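Long-range contacts in CCHC-type domain-containing protein (Trypanosoma brucei brucei, PDB 7C45), which binds RNA and zinc and probably acts as a 3'-5' exoribonuclease of the RNase D type that trims guide RNA: residues 95-100 and 120-125; 125-130 and 210-215; 33-38 and 63-68; 38-43 and 58-63. All coordinates share one frame; numbering follows the deposited sequence.

Interaction 1: 95-100 and 120-125. With nucleotides of chain B.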
# COMPACT_ATOMS: atom_id res chain seq x y z
N GLU A 95 -13.95 13.64 -2.43
CA GLU A 95 -13.12 14.75 -1.99
C GLU A 95 -12.11 14.38 -0.91
O GLU A 95 -11.23 15.19 -0.60
CB GLU A 95 -14.00 15.91 -1.49
CG GLU A 95 -14.67 16.68 -2.60
CD GLU A 95 -13.70 17.08 -3.69
OE1 GLU A 95 -12.66 17.70 -3.37
OE2 GLU A 95 -13.95 16.75 -4.87
N ILE A 96 -12.23 13.19 -0.32
CA ILE A 96 -11.25 12.67 0.62
C ILE A 96 -10.50 11.54 -0.07
O ILE A 96 -11.11 10.53 -0.45
CB ILE A 96 -11.93 12.18 1.91
CG1 ILE A 96 -12.82 13.27 2.49
CG2 ILE A 96 -10.91 11.69 2.91
CD1 ILE A 96 -13.54 12.83 3.69
N ARG A 97 -9.19 11.70 -0.24
CA ARG A 97 -8.39 10.69 -0.92
C ARG A 97 -8.17 9.51 0.02
O ARG A 97 -7.73 9.68 1.15
CB ARG A 97 -7.05 11.29 -1.37
CG ARG A 97 -6.08 10.31 -1.97
CD ARG A 97 -4.83 11.02 -2.45
NE ARG A 97 -5.12 11.91 -3.56
CZ ARG A 97 -4.50 13.07 -3.75
NH1 ARG A 97 -3.56 13.47 -2.89
NH2 ARG A 97 -4.82 13.83 -4.79
N LYS A 98 -8.51 8.32 -0.45
CA LYS A 98 -8.22 7.10 0.30
C LYS A 98 -6.96 6.49 -0.30
O LYS A 98 -6.91 6.23 -1.51
CB LYS A 98 -9.41 6.15 0.25
CG LYS A 98 -10.47 6.39 1.38
CD LYS A 98 -11.23 7.71 1.23
CE LYS A 98 -12.30 7.59 0.16
NZ LYS A 98 -13.04 8.80 -0.23
N LEU A 99 -5.95 6.27 0.53
CA LEU A 99 -4.65 5.74 0.14
C LEU A 99 -4.56 4.26 0.49
O LEU A 99 -4.76 3.89 1.65
CB LEU A 99 -3.53 6.50 0.84
CG LEU A 99 -3.50 8.01 0.61
CD1 LEU A 99 -2.70 8.67 1.72
CD2 LEU A 99 -2.87 8.33 -0.72
N PHE A 100 -4.20 3.44 -0.49
CA PHE A 100 -4.06 2.00 -0.30
C PHE A 100 -2.65 1.59 -0.71
O PHE A 100 -1.96 2.33 -1.41
CB PHE A 100 -5.05 1.19 -1.14
CG PHE A 100 -6.46 1.20 -0.61
CD1 PHE A 100 -7.33 2.22 -0.96
CD2 PHE A 100 -6.91 0.18 0.20
CE1 PHE A 100 -8.63 2.23 -0.49
CE2 PHE A 100 -8.22 0.17 0.67
CZ PHE A 100 -9.07 1.20 0.33
N GLY A 120 -12.36 8.20 -4.89
CA GLY A 120 -11.21 9.03 -4.59
C GLY A 120 -10.06 8.20 -4.05
O GLY A 120 -9.54 8.48 -2.98
N VAL A 121 -9.67 7.15 -4.76
CA VAL A 121 -8.72 6.17 -4.25
C VAL A 121 -7.39 6.36 -4.97
O VAL A 121 -7.36 6.67 -6.16
CB VAL A 121 -9.25 4.73 -4.44
CG1 VAL A 121 -8.23 3.69 -3.98
CG2 VAL A 121 -10.55 4.49 -3.66
N LEU A 122 -6.30 6.18 -4.24
CA LEU A 122 -4.96 6.22 -4.82
C LEU A 122 -4.18 5.06 -4.26
O LEU A 122 -4.00 4.96 -3.05
CB LEU A 122 -4.26 7.54 -4.49
CG LEU A 122 -2.85 7.68 -5.06
CD1 LEU A 122 -2.93 7.67 -6.56
CD2 LEU A 122 -2.27 9.03 -4.60
N ASP A 123 -3.70 4.17 -5.14
CA ASP A 123 -3.00 2.96 -4.74
C ASP A 123 -1.51 3.23 -4.87
O ASP A 123 -0.99 3.38 -5.98
CB ASP A 123 -3.45 1.78 -5.60
CG ASP A 123 -2.82 0.46 -5.18
OD1 ASP A 123 -1.73 0.43 -4.62
OD2 ASP A 123 -3.46 -0.58 -5.45
N LEU A 124 -0.82 3.31 -3.74
CA LEU A 124 0.58 3.72 -3.79
C LEU A 124 1.48 2.62 -4.34
O LEU A 124 2.55 2.91 -4.90
CB LEU A 124 1.05 4.15 -2.40
CG LEU A 124 0.40 5.42 -1.85
CD1 LEU A 124 1.09 5.80 -0.54
CD2 LEU A 124 0.41 6.59 -2.86
N GLN A 125 1.09 1.36 -4.21
CA GLN A 125 1.85 0.31 -4.88
C GLN A 125 1.80 0.50 -6.38
O GLN A 125 2.83 0.42 -7.06
CB GLN A 125 1.30 -1.08 -4.52
CG GLN A 125 2.17 -2.22 -5.04
CD GLN A 125 1.50 -3.58 -4.86
OE1 GLN A 125 0.41 -3.80 -5.35
NE2 GLN A 125 2.16 -4.47 -4.14
P U B 8 5.83 -10.59 -3.46
OP1 U B 8 5.55 -12.00 -3.83
OP2 U B 8 6.98 -9.91 -4.12
O5' U B 8 4.48 -9.80 -3.67
C5' U B 8 4.47 -8.45 -4.06
C4' U B 8 3.06 -7.92 -4.11
O4' U B 8 2.28 -8.70 -5.05
C3' U B 8 2.27 -8.01 -2.81
O3' U B 8 2.58 -6.94 -1.94
C2' U B 8 0.83 -7.99 -3.31
O2' U B 8 0.44 -6.66 -3.67
C1' U B 8 0.96 -8.80 -4.60
N1 U B 8 0.68 -10.24 -4.41
C2 U B 8 -0.64 -10.64 -4.39
O2 U B 8 -1.55 -9.84 -4.47
N3 U B 8 -0.83 -11.99 -4.24
C4 U B 8 0.18 -12.94 -4.15
O4 U B 8 -0.10 -14.13 -4.02
C5 U B 8 1.52 -12.44 -4.20
C6 U B 8 1.72 -11.13 -4.34
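K98 pairs with V121 and L99 with L122 in parallel strands 97-100 and 121-123, with four backbone hydrogen bonds between the segments. K98 N gives to G120 O at 2.7 Å. L122 N gives to K98 O, and F100 N to L122 O. The last bond, L124 N to F100 O at 2.8 Å, reaches the first turn of helix 124-136. Each of these four carbonyls also receives a CA-H, as in R97 CA to G120 O at 3.2 Å.

The ammonium of K98 is buried but well supplied with acceptors. Its chain bends at chi2 and chi3, which brings NZ back to I96 O at 2.6 Å, and the carbonyls of E119 and L90 take further bonds. D123 is the N-cap of the helix. Its OD1 accepts weakly from Q125 N and also from V126 N and D102 N, while OD2 takes C103 N. The amide of Q125 reaches the RNA: NE2 gives to O2' of U8 of chain B at 2.8 Å. R97 and L122 run side by side, CD to CD2 3.9 Å, and the guanidinium goes on to a salt bridge with E216. On the face of K98 and D123, V121 CG1 meets F100 CD1 at 3.5 Å.

This is the parallel pairing of a beta-alpha-beta crossover through helix 104-114, at the edge of the RNase H-like exonuclease sheet.

Interaction 2: 125-130 and 210-215. With nucleotides of chain B.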
# COMPACT_ATOMS: atom_id res chain seq x y z
N GLN A 125 1.09 1.36 -4.21
CA GLN A 125 1.85 0.31 -4.88
C GLN A 125 1.80 0.50 -6.38
O GLN A 125 2.83 0.42 -7.06
CB GLN A 125 1.30 -1.08 -4.52
CG GLN A 125 2.17 -2.22 -5.04
CD GLN A 125 1.50 -3.58 -4.86
OE1 GLN A 125 0.41 -3.80 -5.35
NE2 GLN A 125 2.16 -4.47 -4.14
N VAL A 126 0.60 0.76 -6.91
CA VAL A 126 0.43 1.06 -8.33
C VAL A 126 1.25 2.30 -8.72
O VAL A 126 1.90 2.33 -9.77
CB VAL A 126 -1.06 1.23 -8.68
CG1 VAL A 126 -1.24 1.66 -10.11
CG2 VAL A 126 -1.79 -0.10 -8.45
N PHE A 127 1.22 3.34 -7.87
CA PHE A 127 2.05 4.54 -8.10
C PHE A 127 3.51 4.15 -8.31
O PHE A 127 4.14 4.55 -9.30
CB PHE A 127 1.90 5.52 -6.93
CG PHE A 127 2.03 6.99 -7.31
CD1 PHE A 127 3.00 7.41 -8.18
CD2 PHE A 127 1.14 7.92 -6.81
CE1 PHE A 127 3.12 8.77 -8.54
CE2 PHE A 127 1.22 9.27 -7.17
CZ PHE A 127 2.22 9.69 -8.04
N PHE A 128 4.04 3.34 -7.41
CA PHE A 128 5.44 2.94 -7.53
C PHE A 128 5.67 2.13 -8.79
O PHE A 128 6.66 2.34 -9.50
CB PHE A 128 5.89 2.15 -6.30
CG PHE A 128 7.38 1.86 -6.27
CD1 PHE A 128 8.27 2.85 -5.87
CD2 PHE A 128 7.87 0.64 -6.66
CE1 PHE A 128 9.63 2.59 -5.84
CE2 PHE A 128 9.23 0.37 -6.62
CZ PHE A 128 10.10 1.35 -6.21
N THR A 129 4.76 1.19 -9.10
CA THR A 129 4.90 0.45 -10.35
C THR A 129 4.85 1.38 -11.56
O THR A 129 5.64 1.21 -12.50
CB THR A 129 3.82 -0.63 -10.45
OG1 THR A 129 4.04 -1.56 -9.39
CG2 THR A 129 3.91 -1.36 -11.79
N ALA A 130 3.96 2.38 -11.55
CA ALA A 130 3.83 3.27 -12.70
C ALA A 130 5.12 4.03 -12.96
O ALA A 130 5.48 4.29 -14.11
CB ALA A 130 2.67 4.25 -12.48
N VAL A 210 5.64 10.64 -12.68
CA VAL A 210 4.29 10.24 -13.07
C VAL A 210 3.30 11.15 -12.35
O VAL A 210 3.50 11.48 -11.18
CB VAL A 210 4.04 8.76 -12.73
CG1 VAL A 210 2.64 8.36 -13.13
CG2 VAL A 210 5.06 7.90 -13.46
N ASP A 211 2.26 11.57 -13.06
CA ASP A 211 1.26 12.49 -12.53
C ASP A 211 0.32 11.77 -11.56
O ASP A 211 -0.15 10.67 -11.84
CB ASP A 211 0.43 13.09 -13.67
CG ASP A 211 1.25 13.96 -14.62
OD1 ASP A 211 2.10 14.73 -14.12
OD2 ASP A 211 1.03 13.90 -15.85
N VAL A 212 0.04 12.40 -10.42
CA VAL A 212 -0.86 11.78 -9.45
C VAL A 212 -2.24 11.56 -10.05
O VAL A 212 -2.89 10.55 -9.76
CB VAL A 212 -0.92 12.61 -8.16
CG1 VAL A 212 0.47 12.86 -7.64
CG2 VAL A 212 -1.57 13.92 -8.42
N VAL A 213 -2.70 12.46 -10.92
CA VAL A 213 -4.02 12.31 -11.53
C VAL A 213 -4.07 11.04 -12.39
O VAL A 213 -5.07 10.31 -12.39
CB VAL A 213 -4.35 13.56 -12.36
CG1 VAL A 213 -5.55 13.29 -13.20
CG2 VAL A 213 -4.61 14.75 -11.47
N ALA A 214 -2.99 10.77 -13.12
CA ALA A 214 -2.93 9.56 -13.92
C ALA A 214 -3.06 8.32 -13.05
O ALA A 214 -3.79 7.39 -13.39
CB ALA A 214 -1.62 9.49 -14.70
N VAL A 215 -2.37 8.30 -11.92
CA VAL A 215 -2.43 7.14 -11.05
C VAL A 215 -3.79 7.06 -10.36
O VAL A 215 -4.30 5.96 -10.08
CB VAL A 215 -1.28 7.16 -10.03
CG1 VAL A 215 -1.29 5.89 -9.20
CG2 VAL A 215 0.06 7.28 -10.75
P U B 8 5.83 -10.59 -3.46
OP1 U B 8 5.55 -12.00 -3.83
OP2 U B 8 6.98 -9.91 -4.12
O5' U B 8 4.48 -9.80 -3.67
C5' U B 8 4.47 -8.45 -4.06
C4' U B 8 3.06 -7.92 -4.11
O4' U B 8 2.28 -8.70 -5.05
C3' U B 8 2.27 -8.01 -2.81
O3' U B 8 2.58 -6.94 -1.94
C2' U B 8 0.83 -7.99 -3.31
O2' U B 8 0.44 -6.66 -3.67
C1' U B 8 0.96 -8.80 -4.60
N1 U B 8 0.68 -10.24 -4.41
C2 U B 8 -0.64 -10.64 -4.39
O2 U B 8 -1.55 -9.84 -4.47
N3 U B 8 -0.83 -11.99 -4.24
C4 U B 8 0.18 -12.94 -4.15
O4 U B 8 -0.10 -14.13 -4.02
C5 U B 8 1.52 -12.44 -4.20
C6 U B 8 1.72 -11.13 -4.34
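V126 CG1 opens the contact by touching V215 CG1 at 4.3 Å. F127 follows and has the largest share of the contact. Its chi1 of -148° lies off the usual staggered values, and the ring swings out from helix 124-136 toward the other segment. V215 CG2 sits over the centre of one ring face, 3.9 Å from the centroid and only 8° off the normal, a CH-pi contact. The two side chains cross at about a right angle. The other methyl of V215, CG1, lies against the helix backbone, 3.8 Å from F127 CA. At the rim of the ring, in its plane, V212 CG1 meets CZ at 3.6 Å. V210 O is also near the ring edge, 3.8 Å from CE1.

The packing seats the start of helix 212-226 on the helix that follows the edge strand 121-123 of the exonuclease sheet. L122 of that strand touches both F127 and V215, continuing the apolar layer down to the sheet. No hydrogen bond joins the two segments.

One turn further on, A130 faces V210. Its CB is 4.2 Å from V210 CG1. The second branch, V210 CG2, rests on the carbonyl oxygen A130 O at 3.7 Å. V210 also touches I131 and K134 of the same helix.

Interaction 3: 33-38 and 63-68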
# COMPACT_ATOMS: atom_id res chain seq x y z
N GLN A 33 -13.64 12.48 9.23
CA GLN A 33 -14.43 13.41 8.43
C GLN A 33 -13.70 14.70 8.11
O GLN A 33 -14.02 15.36 7.12
CB GLN A 33 -15.73 13.74 9.15
CG GLN A 33 -16.78 12.71 8.91
CD GLN A 33 -18.05 12.98 9.65
OE1 GLN A 33 -18.08 13.71 10.63
NE2 GLN A 33 -19.13 12.36 9.19
N GLY A 34 -12.76 15.10 8.95
CA GLY A 34 -11.95 16.28 8.68
C GLY A 34 -10.66 16.02 7.91
O GLY A 34 -9.83 16.92 7.80
N ALA A 35 -10.46 14.82 7.39
CA ALA A 35 -9.22 14.53 6.69
C ALA A 35 -9.29 14.94 5.22
O ALA A 35 -10.36 15.03 4.61
CB ALA A 35 -8.88 13.04 6.76
N ARG A 36 -8.11 15.16 4.65
CA ARG A 36 -7.93 15.25 3.21
C ARG A 36 -7.44 13.95 2.61
O ARG A 36 -7.74 13.66 1.44
CB ARG A 36 -6.94 16.37 2.87
CG ARG A 36 -7.32 17.75 3.39
CD ARG A 36 -8.71 18.16 2.90
NE ARG A 36 -8.84 17.92 1.48
CZ ARG A 36 -9.99 17.75 0.85
NH1 ARG A 36 -10.00 17.54 -0.47
NH2 ARG A 36 -11.14 17.77 1.53
N SER A 37 -6.65 13.17 3.36
CA SER A 37 -6.17 11.87 2.93
C SER A 37 -6.29 10.87 4.08
O SER A 37 -5.96 11.20 5.22
CB SER A 37 -4.72 11.93 2.45
OG SER A 37 -4.61 12.79 1.35
N ILE A 38 -6.76 9.66 3.77
CA ILE A 38 -6.90 8.59 4.76
C ILE A 38 -6.22 7.35 4.21
O ILE A 38 -6.67 6.81 3.20
CB ILE A 38 -8.37 8.27 5.08
CG1 ILE A 38 -9.13 9.52 5.52
CG2 ILE A 38 -8.45 7.16 6.13
CD1 ILE A 38 -10.57 9.26 5.63
N CYS A 63 -5.45 5.76 8.95
CA CYS A 63 -4.55 6.78 9.48
C CYS A 63 -4.64 7.97 8.55
O CYS A 63 -4.37 7.82 7.35
CB CYS A 63 -3.13 6.25 9.56
SG CYS A 63 -1.97 7.39 10.37
N SER A 64 -5.06 9.13 9.07
CA SER A 64 -5.35 10.29 8.25
C SER A 64 -4.48 11.47 8.64
O SER A 64 -3.79 11.46 9.66
CB SER A 64 -6.83 10.69 8.35
OG SER A 64 -7.02 11.66 9.37
N ASP A 65 -4.51 12.50 7.80
CA ASP A 65 -3.82 13.74 8.12
C ASP A 65 -4.56 14.60 9.14
O ASP A 65 -4.07 15.66 9.50
CB ASP A 65 -3.57 14.54 6.83
CG ASP A 65 -4.87 14.92 6.13
OD1 ASP A 65 -5.86 14.20 6.26
OD2 ASP A 65 -4.89 15.97 5.46
N ALA A 66 -5.73 14.16 9.64
CA ALA A 66 -6.49 14.95 10.60
C ALA A 66 -6.12 14.67 12.06
O ALA A 66 -6.58 15.40 12.95
CB ALA A 66 -8.01 14.70 10.41
N LYS A 67 -5.29 13.65 12.33
CA LYS A 67 -5.04 13.30 13.72
C LYS A 67 -3.87 12.32 13.80
O LYS A 67 -3.78 11.41 12.97
CB LYS A 67 -6.31 12.73 14.35
CG LYS A 67 -6.19 12.48 15.83
CD LYS A 67 -7.41 11.82 16.40
CE LYS A 67 -7.66 12.29 17.82
NZ LYS A 67 -7.61 13.79 17.91
N PRO A 68 -2.97 12.48 14.76
CA PRO A 68 -1.77 11.61 14.85
C PRO A 68 -2.06 10.31 15.57
O PRO A 68 -1.50 10.02 16.64
CB PRO A 68 -0.80 12.50 15.65
CG PRO A 68 -1.69 13.26 16.55
CD PRO A 68 -2.89 13.60 15.72
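D65 turns its carboxylate back onto the backbone of R36 and S37. CG stands between its own backbone N and carbonyl carbon, chi1 61°, and this folds the group across to the other segment. OD1 accepts twice. R36 N comes in on the syn lone pair at 2.9 Å, while S37 N meets the same oxygen from above the carboxylate plane, 58° out of it, at 3.2 Å with a nearly straight bond. R36 N also makes a weak bond to OD2. The side chains of R36 and D65 lie alongside each other, pointing the same way, with R36 CB 3.3 Å from OD2. Their charged ends do not meet: the guanidinium is turned 66° to the carboxylate, and NE stays 5.9 Å from OD2.

The carboxylate thus holds the chain just where strand 37-44 begins, beside the end of its antiparallel partner, strand 57-64. I38 and S64 form a non-hydrogen-bonded pair there, and D65 N returns a bond to S37 O. On the face of that pair, I38 CG1 touches S64 CB at 3.8 Å.

S64 OG accepts from A66 N at 2.8 Å, an ST turn inside the type I turn from S64 to K67. This turn sets the methyl of A66 against that of A35, CB to CB 4.1 Å.

Interaction 4: 38-43 and 58-63. With CA (calcium ion), chain E; CA (calcium ion), chain F; nucleotides of chain B.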
# COMPACT_ATOMS: atom_id res chain seq x y z
N ILE A 38 -6.76 9.66 3.77
CA ILE A 38 -6.90 8.59 4.76
C ILE A 38 -6.22 7.35 4.21
O ILE A 38 -6.67 6.81 3.20
CB ILE A 38 -8.37 8.27 5.08
CG1 ILE A 38 -9.13 9.52 5.52
CG2 ILE A 38 -8.45 7.16 6.13
CD1 ILE A 38 -10.57 9.26 5.63
N ALA A 39 -5.15 6.90 4.86
CA ALA A 39 -4.53 5.63 4.54
C ALA A 39 -5.38 4.50 5.10
O ALA A 39 -5.75 4.53 6.28
CB ALA A 39 -3.13 5.56 5.13
N LEU A 40 -5.66 3.49 4.27
CA LEU A 40 -6.52 2.37 4.66
C LEU A 40 -5.81 1.04 4.46
O LEU A 40 -4.95 0.90 3.59
CB LEU A 40 -7.80 2.35 3.88
CG LEU A 40 -8.79 3.46 4.19
CD1 LEU A 40 -9.91 3.43 3.18
CD2 LEU A 40 -9.35 3.31 5.60
N ASP A 41 -6.22 0.07 5.27
CA ASP A 41 -5.70 -1.28 5.23
C ASP A 41 -6.77 -2.18 5.85
O ASP A 41 -7.64 -1.71 6.58
CB ASP A 41 -4.37 -1.34 5.98
CG ASP A 41 -3.64 -2.65 5.83
OD1 ASP A 41 -3.90 -3.41 4.90
OD2 ASP A 41 -2.76 -2.89 6.67
N ILE A 42 -6.70 -3.47 5.53
CA ILE A 42 -7.67 -4.42 6.10
C ILE A 42 -6.92 -5.67 6.54
O ILE A 42 -6.07 -6.18 5.81
CB ILE A 42 -8.78 -4.79 5.09
CG1 ILE A 42 -9.59 -3.56 4.68
CG2 ILE A 42 -9.68 -5.85 5.67
CD1 ILE A 42 -10.62 -3.86 3.60
N GLU A 43 -7.25 -6.16 7.74
CA GLU A 43 -6.85 -7.51 8.16
C GLU A 43 -8.07 -8.42 8.19
O GLU A 43 -9.10 -8.07 8.77
CB GLU A 43 -6.20 -7.51 9.55
CG GLU A 43 -4.95 -6.62 9.71
CD GLU A 43 -3.92 -6.79 8.59
OE1 GLU A 43 -3.58 -7.95 8.29
OE2 GLU A 43 -3.42 -5.76 8.06
N SER A 58 -11.75 -8.65 9.76
CA SER A 58 -11.54 -8.56 11.20
C SER A 58 -11.32 -7.11 11.63
O SER A 58 -12.06 -6.58 12.46
CB SER A 58 -10.35 -9.43 11.62
OG SER A 58 -10.11 -9.35 13.01
N LEU A 59 -10.31 -6.48 11.05
CA LEU A 59 -9.97 -5.08 11.30
C LEU A 59 -9.99 -4.29 10.00
O LEU A 59 -9.64 -4.81 8.94
CB LEU A 59 -8.56 -4.97 11.91
CG LEU A 59 -8.30 -5.68 13.24
CD1 LEU A 59 -6.83 -5.56 13.65
CD2 LEU A 59 -9.25 -5.12 14.34
N VAL A 60 -10.43 -3.03 10.07
CA VAL A 60 -10.12 -2.03 9.06
C VAL A 60 -9.29 -0.96 9.74
O VAL A 60 -9.66 -0.49 10.82
CB VAL A 60 -11.39 -1.42 8.43
CG1 VAL A 60 -11.01 -0.26 7.49
CG2 VAL A 60 -12.19 -2.51 7.71
N GLN A 61 -8.13 -0.64 9.17
CA GLN A 61 -7.19 0.29 9.80
C GLN A 61 -7.16 1.60 9.03
O GLN A 61 -7.27 1.60 7.81
CB GLN A 61 -5.80 -0.33 9.89
CG GLN A 61 -5.81 -1.68 10.59
CD GLN A 61 -5.90 -2.84 9.62
OE1 GLN A 61 -6.99 -3.26 9.22
NE2 GLN A 61 -4.76 -3.34 9.21
N ALA A 62 -7.06 2.72 9.75
CA ALA A 62 -7.10 4.02 9.09
C ALA A 62 -6.13 4.97 9.77
O ALA A 62 -6.03 5.02 11.00
CB ALA A 62 -8.50 4.64 9.13
N CYS A 63 -5.45 5.76 8.95
CA CYS A 63 -4.55 6.78 9.48
C CYS A 63 -4.64 7.97 8.55
O CYS A 63 -4.37 7.82 7.35
CB CYS A 63 -3.13 6.25 9.56
SG CYS A 63 -1.97 7.39 10.37
CA CA E . -1.79 -4.86 6.73
CA CA F . -3.06 -4.70 3.06
P U B 10 -1.67 -7.13 3.94
OP1 U B 10 -2.06 -6.04 4.86
OP2 U B 10 -0.27 -7.65 3.93
O5' U B 10 -2.65 -8.37 4.17
C5' U B 10 -4.02 -8.16 4.46
C4' U B 10 -4.77 -9.46 4.60
O4' U B 10 -4.46 -10.30 3.48
C3' U B 10 -4.41 -10.31 5.81
O3' U B 10 -5.08 -9.90 6.98
C2' U B 10 -4.81 -11.70 5.37
O2' U B 10 -6.21 -11.87 5.52
C1' U B 10 -4.48 -11.66 3.88
N1 U B 10 -3.16 -12.25 3.57
C2 U B 10 -3.14 -13.63 3.49
O2 U B 10 -4.14 -14.30 3.67
N3 U B 10 -1.91 -14.15 3.19
C4 U B 10 -0.74 -13.45 2.97
O4 U B 10 0.29 -14.07 2.71
C5 U B 10 -0.86 -12.02 3.06
C6 U B 10 -2.04 -11.48 3.35
O HOH W 1 -5.27 -5.57 3.17
O HOH W 2 -0.30 -3.76 8.92
O HOH W 3 -0.24 -6.51 7.75
O HOH W 4 -1.22 -3.33 2.23
O HOH W 5 -3.99 -3.54 1.08
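Two antiparallel strands of the RNase H-like exonuclease sheet carry part of the two-metal site of the DEDD family here. D41 pairs with Q61 and E43 with L59, both hydrogen-bonded pairs. At the end a classic beta bulge sets S58 and L59 opposite E43, whose carbonyl oxygen takes both S58 N and L59 N.

D41, E43 and Q61 lie on one face. D41 and E43 bind calcium ions; Q61 does not. D41 has CG anti to its backbone nitrogen, chi1 -172°, and its two oxygens serve different metals. OD2 binds the calcium of chain E at 2.2 Å, and OD1 the calcium of chain F at 2.4 Å. E43 OE2 joins the first ion at 2.3 Å, and D191 is a further protein ligand of this ion. The phosphate oxygen OP1 of U10 of chain B bridges the two ions. E43 OE1 accepts from O3' of the same nucleotide at 2.8 Å.

Q61 crosses the side chain of E43 at about a right angle. Its NE2 gives to E43 OE2 at 3.0 Å, on the anti lone pair and close to the amide plane. A188 O takes another bond from NE2. On the opposite face, L40 CD2 touches A62 CB at 3.9 Å, and I42 CG1 runs beside V60 CG2.

Q61 is a second-shell residue; together with the calcium and O3' its bond limits how the E43 carboxylate can turn. Both ions bind OP1 and would probably polarise that phosphate, consistent with a metal-dependent nuclease.

Overall arrangement
From the N terminus, helix 22-33 leads into strand 37-44. That strand and strand 57-64 form a hairpin. Interaction 4 closes its inner part and interaction 3 its open end, so interaction 4 is nested inside interaction 3. They share I38 and C63. Strand 97-100 then joins the sheet on the other side of strand 37-44, through backbone bonds to I38 and L40. Interaction 1 closes the next crossover and adds edge strand 121-123. Interaction 2 follows in series. It shares Q125 with interaction 1 and brings back helix 212-226 after 79 intervening residues. Interactions 1 and 2 also touch, tying sheet to helices. Interactions 2 and 4 do not touch; their centres are about 21 Å apart.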